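Local coordinates for putative lipoprotein (Campylobacter jejuni subsp. jejuni, PDB 2G5G) that binds two cofacially stacked hemes at its dimer interface and probably takes part in bacterial heme transport, at residues S162-S176 / L190-R202. Numbering follows the deposited sequence.
Sequences STTNEVKKQLFDIIS and LDKLVEIQQFKDR. With HEM (protoporphyrin IX containing Fe), chain B.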
ATOM      1  N   SER A 162       8.299  17.159  17.649  1.00 24.18           N
ATOM      2  CA  SER A 162       7.750  16.675  16.389  1.00 23.73           C
ATOM      3  C   SER A 162       7.127  15.281  16.469  1.00 24.19           C
ATOM      4  O   SER A 162       6.377  14.906  15.580  1.00 25.04           O
ATOM      5  CB  SER A 162       8.812  16.700  15.258  1.00 20.86           C
ATOM      6  OG  SER A 162       9.823  15.754  15.511  1.00 22.85           O
ATOM      7  N   THR A 163       7.434  14.535  17.520  1.00 25.44           N
ATOM      8  CA  THR A 163       7.025  13.114  17.596  1.00 27.15           C
ATOM      9  C   THR A 163       6.129  12.820  18.796  1.00 28.06           C
ATOM     10  O   THR A 163       6.013  11.668  19.209  1.00 29.46           O
ATOM     11  CB  THR A 163       8.253  12.193  17.691  1.00 25.54           C
ATOM     12  OG1 THR A 163       9.118  12.686  18.716  1.00 27.26           O
ATOM     13  CG2 THR A 163       9.010  12.186  16.370  1.00 29.25           C
ATOM     14  N   THR A 164       5.508  13.853  19.359  1.00 29.27           N
ATOM     15  CA  THR A 164       4.645  13.682  20.544  1.00 30.15           C
ATOM     16  C   THR A 164       3.447  12.816  20.215  1.00 30.73           C
ATOM     17  O   THR A 164       3.035  12.725  19.052  1.00 30.99           O
ATOM     18  CB  THR A 164       4.085  15.025  21.062  1.00 29.17           C
ATOM     19  OG1 THR A 164       3.185  15.570  20.099  1.00 30.02           O
ATOM     20  CG2 THR A 164       5.187  16.019  21.355  1.00 29.10           C
ATOM     21  N   ASN A 165       2.850  12.200  21.243  1.00 32.11           N
ATOM     22  CA  ASN A 165       1.642  11.406  21.029  1.00 32.25           C
ATOM     23  C   ASN A 165       0.540  12.251  20.457  1.00 31.84           C
ATOM     24  O   ASN A 165      -0.253  11.772  19.658  1.00 31.42           O
ATOM     25  CB  ASN A 165       1.164  10.739  22.327  1.00 33.57           C
ATOM     26  CG  ASN A 165       2.201   9.832  22.918  1.00 35.80           C
ATOM     27  OD1 ASN A 165       2.904   9.124  22.195  1.00 41.47           O
ATOM     28  ND2 ASN A 165       2.321   9.852  24.241  1.00 40.76           N
ATOM     29  N   GLU A 166       0.504  13.518  20.875  1.00 31.07           N
ATOM     30  CA  GLU A 166      -0.517  14.454  20.439  1.00 32.07           C
ATOM     31  C   GLU A 166      -0.409  14.672  18.929  1.00 29.85           C
ATOM     32  O   GLU A 166      -1.395  14.623  18.216  1.00 29.67           O
ATOM     33  CB  GLU A 166      -0.348  15.776  21.203  1.00 31.70           C
ATOM     34  CG  GLU A 166      -1.457  16.806  21.029  1.00 36.46           C
ATOM     35  CD  GLU A 166      -1.139  18.178  21.676  1.00 36.41           C
ATOM     36  OE1 GLU A 166      -0.202  18.276  22.509  1.00 44.22           O
ATOM     37  OE2 GLU A 166      -1.841  19.164  21.351  1.00 42.51           O
ATOM     38  N   VAL A 167       0.800  14.932  18.445  1.00 29.76           N
ATOM     39  CA  VAL A 167       1.026  15.056  16.989  1.00 27.79           C
ATOM     40  C   VAL A 167       0.641  13.776  16.224  1.00 27.59           C
ATOM     41  O   VAL A 167      -0.108  13.831  15.223  1.00 27.03           O
ATOM     42  CB  VAL A 167       2.497  15.457  16.704  1.00 28.53           C
ATOM     43  CG1 VAL A 167       2.814  15.323  15.197  1.00 27.25           C
ATOM     44  CG2 VAL A 167       2.746  16.917  17.233  1.00 26.10           C
ATOM     45  N   LYS A 168       1.154  12.642  16.702  1.00 27.91           N
ATOM     46  CA  LYS A 168       0.865  11.329  16.098  1.00 29.88           C
ATOM     47  C   LYS A 168      -0.614  11.003  16.047  1.00 29.90           C
ATOM     48  O   LYS A 168      -1.084  10.463  15.059  1.00 29.48           O
ATOM     49  CB  LYS A 168       1.625  10.207  16.800  1.00 28.59           C
ATOM     50  CG  LYS A 168       3.083  10.166  16.460  1.00 31.40           C
ATOM     51  CD  LYS A 168       3.795   9.138  17.301  1.00 35.26           C
ATOM     52  CE  LYS A 168       5.236   8.991  16.835  1.00 36.00           C
ATOM     53  NZ  LYS A 168       6.114   8.593  17.969  1.00 40.12           N
ATOM     54  N   LYS A 169      -1.346  11.331  17.115  1.00 31.84           N
ATOM     55  CA  LYS A 169      -2.810  11.095  17.140  1.00 32.20           C
ATOM     56  C   LYS A 169      -3.536  12.010  16.164  1.00 32.10           C
ATOM     57  O   LYS A 169      -4.479  11.588  15.494  1.00 32.09           O
ATOM     58  CB  LYS A 169      -3.377  11.292  18.549  1.00 33.16           C
ATOM     59  CG  LYS A 169      -4.752  10.648  18.732  1.00 35.53           C
ATOM     60  CD  LYS A 169      -5.867  11.646  18.510  1.00 40.23           C
ATOM     61  CE  LYS A 169      -7.188  11.177  19.187  1.00 41.16           C
ATOM     62  NZ  LYS A 169      -7.359   9.687  19.139  1.00 42.68           N
ATOM     63  N   GLN A 170      -3.103  13.269  16.066  1.00 31.44           N
ATOM     64  CA  GLN A 170      -3.712  14.164  15.085  1.00 30.83           C
ATOM     65  C   GLN A 170      -3.487  13.622  13.685  1.00 29.91           C
ATOM     66  O   GLN A 170      -4.380  13.684  12.857  1.00 29.31           O
ATOM     67  CB  GLN A 170      -3.182  15.600  15.178  1.00 30.89           C
ATOM     68  CG  GLN A 170      -3.629  16.368  16.427  1.00 31.61           C
ATOM     69  CD  GLN A 170      -2.891  17.701  16.570  1.00 31.67           C
ATOM     70  OE1 GLN A 170      -1.892  17.797  17.281  1.00 34.07           O
ATOM     71  NE2 GLN A 170      -3.377  18.720  15.879  1.00 32.02           N
ATOM     72  N   LEU A 171      -2.277  13.120  13.426  1.00 30.19           N
ATOM     73  CA  LEU A 171      -1.955  12.527  12.137  1.00 30.34           C
ATOM     74  C   LEU A 171      -2.776  11.243  11.901  1.00 31.44           C
ATOM     75  O   LEU A 171      -3.245  10.996  10.798  1.00 31.60           O
ATOM     76  CB  LEU A 171      -0.449  12.234  12.048  1.00 29.47           C
ATOM     77  CG  LEU A 171       0.457  13.434  11.654  1.00 29.15           C
ATOM     78  CD1 LEU A 171       1.918  13.016  11.676  1.00 26.86           C
ATOM     79  CD2 LEU A 171       0.097  14.034  10.299  1.00 27.56           C
ATOM     80  N   PHE A 172      -2.912  10.436  12.944  1.00 32.86           N
ATOM     81  CA  PHE A 172      -3.766   9.224  12.920  1.00 34.60           C
ATOM     82  C   PHE A 172      -5.175   9.525  12.400  1.00 34.75           C
ATOM     83  O   PHE A 172      -5.634   8.893  11.441  1.00 34.36           O
ATOM     84  CB  PHE A 172      -3.829   8.629  14.320  1.00 35.71           C
ATOM     85  CG  PHE A 172      -4.458   7.255  14.382  1.00 38.06           C
ATOM     86  CD1 PHE A 172      -3.659   6.111  14.388  1.00 39.28           C
ATOM     87  CD2 PHE A 172      -5.847   7.109  14.442  1.00 40.81           C
ATOM     88  CE1 PHE A 172      -4.242   4.828  14.442  1.00 40.70           C
ATOM     89  CE2 PHE A 172      -6.440   5.834  14.498  1.00 40.56           C
ATOM     90  CZ  PHE A 172      -5.635   4.697  14.501  1.00 39.46           C
ATOM     91  N   ASP A 173      -5.835  10.520  13.003  1.00 35.45           N
ATOM     92  CA  ASP A 173      -7.230  10.866  12.667  1.00 36.48           C
ATOM     93  C   ASP A 173      -7.358  11.527  11.311  1.00 36.89           C
ATOM     94  O   ASP A 173      -8.365  11.364  10.615  1.00 36.51           O
ATOM     95  CB  ASP A 173      -7.860  11.800  13.717  1.00 37.57           C
ATOM     96  CG  ASP A 173      -7.873  11.215  15.128  1.00 38.38           C
ATOM     97  OD1 ASP A 173      -7.798   9.972  15.324  1.00 40.62           O
ATOM     98  OD2 ASP A 173      -7.967  12.030  16.063  1.00 42.06           O
ATOM     99  N   ILE A 174      -6.351  12.317  10.939  1.00 37.11           N
ATOM    100  CA  ILE A 174      -6.340  12.947   9.615  1.00 36.99           C
ATOM    101  C   ILE A 174      -6.271  11.892   8.504  1.00 37.44           C
ATOM    102  O   ILE A 174      -6.980  11.973   7.501  1.00 37.80           O
ATOM    103  CB  ILE A 174      -5.147  13.927   9.475  1.00 36.69           C
ATOM    104  CG1 ILE A 174      -5.456  15.243  10.196  1.00 37.97           C
ATOM    105  CG2 ILE A 174      -4.831  14.190   8.001  1.00 36.87           C
ATOM    106  CD1 ILE A 174      -4.234  16.162  10.407  1.00 36.51           C
ATOM    107  N   ILE A 175      -5.393  10.914   8.690  1.00 37.71           N
ATOM    108  CA  ILE A 175      -5.156   9.896   7.685  1.00 38.11           C
ATOM    109  C   ILE A 175      -6.349   8.936   7.647  1.00 39.85           C
ATOM    110  O   ILE A 175      -6.823   8.549   6.568  1.00 39.82           O
ATOM    111  CB  ILE A 175      -3.827   9.159   7.950  1.00 37.67           C
ATOM    112  CG1 ILE A 175      -2.636  10.139   7.782  1.00 36.29           C
ATOM    113  CG2 ILE A 175      -3.664   7.988   6.980  1.00 37.66           C
ATOM    114  CD1 ILE A 175      -1.298   9.578   8.261  1.00 36.32           C
ATOM    115  N   SER A 176      -6.834   8.564   8.830  1.00 41.91           N
ATOM    116  CA  SER A 176      -8.045   7.740   8.924  1.00 43.75           C
ATOM    117  C   SER A 176      -9.186   8.356   8.109  1.00 44.56           C
ATOM    118  O   SER A 176      -9.796   7.685   7.291  1.00 45.02           O
ATOM    119  CB  SER A 176      -8.436   7.531  10.387  1.00 43.79           C
ATOM    120  OG  SER A 176      -9.617   6.756  10.493  1.00 45.24           O
ATOM    121  N   LEU A 190      -2.871   2.207   9.963  1.00 43.22           N
ATOM    122  CA  LEU A 190      -2.890   3.646  10.215  1.00 42.39           C
ATOM    123  C   LEU A 190      -1.632   4.091  10.954  1.00 41.73           C
ATOM    124  O   LEU A 190      -1.086   5.157  10.654  1.00 41.79           O
ATOM    125  CB  LEU A 190      -4.167   4.079  10.943  1.00 42.19           C
ATOM    126  CG  LEU A 190      -5.434   4.207  10.096  1.00 42.65           C
ATOM    127  CD1 LEU A 190      -6.679   4.237  10.993  1.00 41.87           C
ATOM    128  CD2 LEU A 190      -5.387   5.424   9.170  1.00 40.98           C
ATOM    129  N   ASP A 191      -1.153   3.266  11.882  1.00 40.56           N
ATOM    130  CA  ASP A 191       0.072   3.564  12.605  1.00 40.32           C
ATOM    131  C   ASP A 191       1.291   3.541  11.670  1.00 39.61           C
ATOM    132  O   ASP A 191       2.259   4.256  11.912  1.00 39.12           O
ATOM    133  CB  ASP A 191       0.296   2.590  13.771  1.00 40.52           C
ATOM    134  CG  ASP A 191      -0.566   2.914  15.013  1.00 42.71           C
ATOM    135  OD1 ASP A 191      -1.163   4.019  15.111  1.00 41.93           O
ATOM    136  OD2 ASP A 191      -0.638   2.036  15.909  1.00 44.08           O
ATOM    137  N   LYS A 192       1.232   2.716  10.621  1.00 37.96           N
ATOM    138  CA  LYS A 192       2.297   2.644   9.630  1.00 36.94           C
ATOM    139  C   LYS A 192       2.294   3.899   8.757  1.00 35.55           C
ATOM    140  O   LYS A 192       3.351   4.442   8.443  1.00 35.23           O
ATOM    141  CB  LYS A 192       2.126   1.416   8.727  1.00 36.74           C
ATOM    142  CG  LYS A 192       2.626   0.103   9.288  1.00 38.52           C
ATOM    143  CD  LYS A 192       2.510  -0.962   8.211  1.00 40.73           C
ATOM    144  CE  LYS A 192       2.280  -2.367   8.791  1.00 42.89           C
ATOM    145  NZ  LYS A 192       1.906  -3.306   7.673  1.00 43.05           N
ATOM    146  N   LEU A 193       1.103   4.321   8.354  1.00 33.70           N
ATOM    147  CA  LEU A 193       0.924   5.513   7.556  1.00 33.72           C
ATOM    148  C   LEU A 193       1.315   6.780   8.344  1.00 33.04           C
ATOM    149  O   LEU A 193       1.893   7.701   7.773  1.00 32.46           O
ATOM    150  CB  LEU A 193      -0.509   5.611   7.023  1.00 33.30           C
ATOM    151  CG  LEU A 193      -0.999   4.503   6.075  1.00 34.69           C
ATOM    152  CD1 LEU A 193      -2.359   4.876   5.450  1.00 35.46           C
ATOM    153  CD2 LEU A 193       0.012   4.161   4.983  1.00 32.93           C
ATOM    154  N   VAL A 194       1.005   6.799   9.641  1.00 32.56           N
ATOM    155  CA  VAL A 194       1.436   7.896  10.527  1.00 32.73           C
ATOM    156  C   VAL A 194       2.960   7.982  10.574  1.00 32.60           C
ATOM    157  O   VAL A 194       3.517   9.071  10.395  1.00 32.58           O
ATOM    158  CB  VAL A 194       0.860   7.781  11.961  1.00 32.97           C
ATOM    159  CG1 VAL A 194       1.494   8.830  12.878  1.00 31.75           C
ATOM    160  CG2 VAL A 194      -0.647   7.949  11.946  1.00 30.89           C
ATOM    161  N   GLU A 195       3.626   6.843  10.785  1.00 32.30           N
ATOM    162  CA  GLU A 195       5.086   6.807  10.826  1.00 32.94           C
ATOM    163  C   GLU A 195       5.726   7.251   9.522  1.00 32.22           C
ATOM    164  O   GLU A 195       6.758   7.943   9.551  1.00 31.31           O
ATOM    165  CB  GLU A 195       5.630   5.450  11.280  1.00 33.41           C
ATOM    166  CG  GLU A 195       5.437   5.216  12.793  1.00 37.14           C
ATOM    167  CD  GLU A 195       5.875   6.416  13.651  0.80 39.45           C
ATOM    168  OE1 GLU A 195       5.034   7.014  14.375  0.80 37.44           O
ATOM    169  OE2 GLU A 195       7.078   6.760  13.592  0.80 41.98           O
ATOM    170  N   ILE A 196       5.102   6.888   8.398  1.00 31.71           N
ATOM    171  CA  ILE A 196       5.556   7.322   7.070  1.00 31.35           C
ATOM    172  C   ILE A 196       5.436   8.832   6.876  1.00 31.54           C
ATOM    173  O   ILE A 196       6.349   9.453   6.300  1.00 31.82           O
ATOM    174  CB  ILE A 196       4.821   6.582   5.919  1.00 31.73           C
ATOM    175  CG1 ILE A 196       5.330   5.137   5.813  1.00 30.77           C
ATOM    176  CG2 ILE A 196       5.051   7.268   4.561  1.00 32.07           C
ATOM    177  CD1 ILE A 196       4.335   4.232   5.134  1.00 31.93           C
ATOM    178  N   GLN A 197       4.313   9.414   7.316  1.00 30.19           N
ATOM    179  CA  GLN A 197       4.145  10.894   7.296  1.00 28.87           C
ATOM    180  C   GLN A 197       5.222  11.572   8.129  1.00 27.69           C
ATOM    181  O   GLN A 197       5.849  12.549   7.686  1.00 28.61           O
ATOM    182  CB  GLN A 197       2.755  11.297   7.789  1.00 28.81           C
ATOM    183  CG  GLN A 197       2.421  12.754   7.574  1.00 29.47           C
ATOM    184  CD  GLN A 197       1.751  13.060   6.256  1.00 28.79           C
ATOM    185  OE1 GLN A 197       1.235  14.175   6.045  1.00 30.71           O
ATOM    186  NE2 GLN A 197       1.762  12.108   5.351  1.00 31.48           N
ATOM    187  N   GLN A 198       5.445  11.047   9.317  1.00 26.16           N
ATOM    188  CA  GLN A 198       6.435  11.573  10.260  1.00 27.08           C
ATOM    189  C   GLN A 198       7.846  11.558   9.656  1.00 27.27           C
ATOM    190  O   GLN A 198       8.601  12.545   9.762  1.00 26.14           O
ATOM    191  CB  GLN A 198       6.414  10.755  11.563  1.00 26.00           C
ATOM    192  CG  GLN A 198       5.182  11.028  12.465  1.00 27.44           C
ATOM    193  CD  GLN A 198       5.509  11.954  13.614  1.00 27.52           C
ATOM    194  OE1 GLN A 198       5.326  13.184  13.526  1.00 31.48           O
ATOM    195  NE2 GLN A 198       6.021  11.388  14.686  1.00 26.16           N
ATOM    196  N   PHE A 199       8.193  10.426   9.029  1.00 26.79           N
ATOM    197  CA  PHE A 199       9.457  10.298   8.303  1.00 27.63           C
ATOM    198  C   PHE A 199       9.594  11.247   7.108  1.00 26.09           C
ATOM    199  O   PHE A 199      10.683  11.788   6.904  1.00 26.82           O
ATOM    200  CB  PHE A 199       9.687   8.844   7.847  1.00 29.31           C
ATOM    201  CG  PHE A 199      10.406   7.987   8.858  1.00 32.24           C
ATOM    202  CD1 PHE A 199       9.690   7.173   9.744  1.00 35.41           C
ATOM    203  CD2 PHE A 199      11.791   7.943   8.890  1.00 36.31           C
ATOM    204  CE1 PHE A 199      10.353   6.372  10.673  1.00 35.35           C
ATOM    205  CE2 PHE A 199      12.461   7.133   9.817  1.00 37.29           C
ATOM    206  CZ  PHE A 199      11.730   6.343  10.703  1.00 36.39           C
ATOM    207  N   LYS A 200       8.525  11.424   6.314  1.00 24.70           N
ATOM    208  CA  LYS A 200       8.506  12.352   5.177  1.00 24.62           C
ATOM    209  C   LYS A 200       8.780  13.759   5.692  1.00 24.31           C
ATOM    210  O   LYS A 200       9.603  14.482   5.140  1.00 24.12           O
ATOM    211  CB  LYS A 200       7.148  12.362   4.457  1.00 23.83           C
ATOM    212  CG  LYS A 200       6.855  11.113   3.590  1.00 26.33           C
ATOM    213  CD  LYS A 200       5.430  11.116   3.061  1.00 23.91           C
ATOM    214  CE  LYS A 200       5.274  10.085   1.917  1.00 27.53           C
ATOM    215  NZ  LYS A 200       3.846  10.020   1.525  1.00 27.09           N
ATOM    216  N   ASP A 201       8.105  14.119   6.778  1.00 23.60           N
ATOM    217  CA  ASP A 201       8.250  15.443   7.407  1.00 23.00           C
ATOM    218  C   ASP A 201       9.663  15.710   7.913  1.00 22.79           C
ATOM    219  O   ASP A 201      10.211  16.802   7.722  1.00 21.76           O
ATOM    220  CB  ASP A 201       7.201  15.567   8.516  1.00 22.98           C
ATOM    221  CG  ASP A 201       5.813  15.802   7.957  1.00 23.87           C
ATOM    222  OD1 ASP A 201       5.707  16.231   6.777  1.00 23.85           O
ATOM    223  OD2 ASP A 201       4.811  15.544   8.672  1.00 23.23           O
ATOM    224  N   ARG A 202      10.280  14.674   8.478  1.00 21.88           N
ATOM    225  CA  ARG A 202      11.629  14.731   8.995  1.00 22.71           C
ATOM    226  C   ARG A 202      12.638  14.970   7.866  1.00 22.72           C
ATOM    227  O   ARG A 202      13.516  15.818   7.996  1.00 22.27           O
ATOM    228  CB  ARG A 202      11.965  13.434   9.743  1.00 22.09           C
ATOM    229  CG  ARG A 202      13.341  13.409  10.399  1.00 24.70           C
ATOM    230  CD  ARG A 202      13.512  14.550  11.400  1.00 23.30           C
ATOM    231  NE  ARG A 202      12.551  14.540  12.514  1.00 22.70           N
ATOM    232  CZ  ARG A 202      12.731  13.868  13.654  1.00 25.26           C
ATOM    233  NH1 ARG A 202      13.827  13.123  13.846  1.00 26.72           N
ATOM    234  NH2 ARG A 202      11.816  13.930  14.612  1.00 24.91           N
TER
HETATM  235  CHA HEM B 605      -0.937  -4.501   2.082  1.00 50.73           C
HETATM  236  CHB HEM B 605       2.847  -1.583   0.993  1.00 50.72           C
HETATM  237  CHC HEM B 605       0.121   2.381   1.571  1.00 48.93           C
HETATM  238  CHD HEM B 605      -3.695  -0.492   2.557  1.00 49.58           C
HETATM  239  C1A HEM B 605       0.337  -4.051   1.759  1.00 51.07           C
HETATM  240  C2A HEM B 605       1.519  -4.884   1.565  1.00 52.83           C
HETATM  241  C3A HEM B 605       2.550  -4.073   1.266  1.00 51.33           C
HETATM  242  C4A HEM B 605       2.071  -2.705   1.248  1.00 50.74           C
HETATM  243  CMA HEM B 605       4.008  -4.493   0.977  1.00 51.84           C
HETATM  244  CAA HEM B 605       1.554  -6.432   1.700  1.00 53.79           C
HETATM  245  CBA HEM B 605       0.981  -7.095   0.447  1.00 57.68           C
HETATM  246  CGA HEM B 605       0.387  -8.483   0.691  1.00 58.75           C
HETATM  247  O1A HEM B 605       0.796  -9.183   1.667  1.00 59.05           O
HETATM  248  O2A HEM B 605      -0.506  -8.898  -0.106  1.00 57.46           O
HETATM  249  C1B HEM B 605       2.492  -0.256   1.155  1.00 49.90           C
HETATM  250  C2B HEM B 605       3.383   0.897   1.183  1.00 49.71           C
HETATM  251  C3B HEM B 605       2.639   2.000   1.344  1.00 49.32           C
HETATM  252  C4B HEM B 605       1.238   1.586   1.417  1.00 48.68           C
HETATM  253  CMB HEM B 605       4.920   0.847   1.059  1.00 49.80           C
HETATM  254  CAB HEM B 605       3.194   3.449   1.431  1.00 50.31           C
HETATM  255  CBB HEM B 605       2.375   4.510   1.447  1.00 49.73           C
HETATM  256  C1C HEM B 605      -1.156   1.944   1.865  1.00 48.53           C
HETATM  257  C2C HEM B 605      -2.320   2.789   2.065  1.00 49.11           C
HETATM  258  C3C HEM B 605      -3.366   1.994   2.329  1.00 49.14           C
HETATM  259  C4C HEM B 605      -2.906   0.615   2.314  1.00 49.09           C
HETATM  260  CMC HEM B 605      -2.332   4.333   1.972  1.00 48.99           C
HETATM  261  CAC HEM B 605      -4.821   2.441   2.614  1.00 49.95           C
HETATM  262  CBC HEM B 605      -5.486   3.221   1.752  1.00 50.86           C
HETATM  263  C1D HEM B 605      -3.357  -1.831   2.533  1.00 49.31           C
HETATM  264  C2D HEM B 605      -4.268  -2.933   2.761  1.00 49.81           C
HETATM  265  C3D HEM B 605      -3.414  -4.200   2.611  1.00 51.18           C
HETATM  266  C4D HEM B 605      -2.070  -3.729   2.303  1.00 49.81           C
HETATM  267  CMD HEM B 605      -5.776  -2.842   3.087  1.00 49.85           C
HETATM  268  CAD HEM B 605      -3.896  -5.664   2.755  1.00 52.75           C
HETATM  269  CBD HEM B 605      -3.534  -6.427   1.482  1.00 57.43           C
HETATM  270  CGD HEM B 605      -4.761  -7.033   0.845  1.00 60.88           C
HETATM  271  O1D HEM B 605      -5.222  -6.497  -0.197  1.00 63.31           O
HETATM  272  O2D HEM B 605      -5.280  -8.058   1.368  1.00 61.06           O
HETATM  273  NA  HEM B 605       0.716  -2.724   1.564  1.00 49.98           N
HETATM  274  NB  HEM B 605       1.198   0.214   1.294  1.00 48.53           N
HETATM  275  NC  HEM B 605      -1.557   0.620   2.018  1.00 48.41           N
HETATM  276  ND  HEM B 605      -2.096  -2.346   2.274  1.00 48.77           N
HETATM  277 FE   HEM B 605      -0.392  -1.006   1.970  1.00 46.86          FE
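Val194 of segment 190-202 fits as a knob into a hole made by Lys168, Leu171, Phe172 and Ile175, where helices 165-179 and 187-210 of the ChaN-like heme-binding domain come closest, 9.1 Å between segment axes inclined at 115°. Its CG2 lies 3.5 Å from Phe172 CA, while CG1 turns to Leu171 CB. With Phe172 CG anti to the backbone N (chi1 -169°), the ring swings out beside Leu190, its CE1 3.6 Å from Leu190 CB, and Asp191 OD1 meets the ring edge near its plane. Further apolar contact comes from Ile175, whose CG2 touches Leu190 CD2 and, at 3.7 Å, Leu193 CD1. Leu193 CD1 in turn lies 3.5 Å from heme CMC, so one leucine spans both the helix pair and the pocket wall, to which helix 187-210 also gives Ile196.

Polar contacts gather toward the other end. Arg202 NH2 donates to Ser162 OG over 2.8 Å, but the bond is bent (139° at the hydrogen) and OG is tilted from the guanidinium plane. Both groups have second partners: Ser162 OG bonds Asp236, and Arg202 NH2 bonds Lys158 O. Between these ends, the extended Lys168 chain crosses Gln198 at about a right angle and brings CE to 3.2 Å from Glu195 OE1. Its NZ stops 4.1 Å from that oxygen, beyond a salt bridge, and makes a weak bond to Thr163 O.

The chemistry thus divides along the interface: aliphatic groups and one aromatic ring fill the Leu190-Val194 end, of which Leu193 alone also reaches the heme, whereas the Ser162-Arg202 bond ties the start of segment 162-176 into a wider polar network.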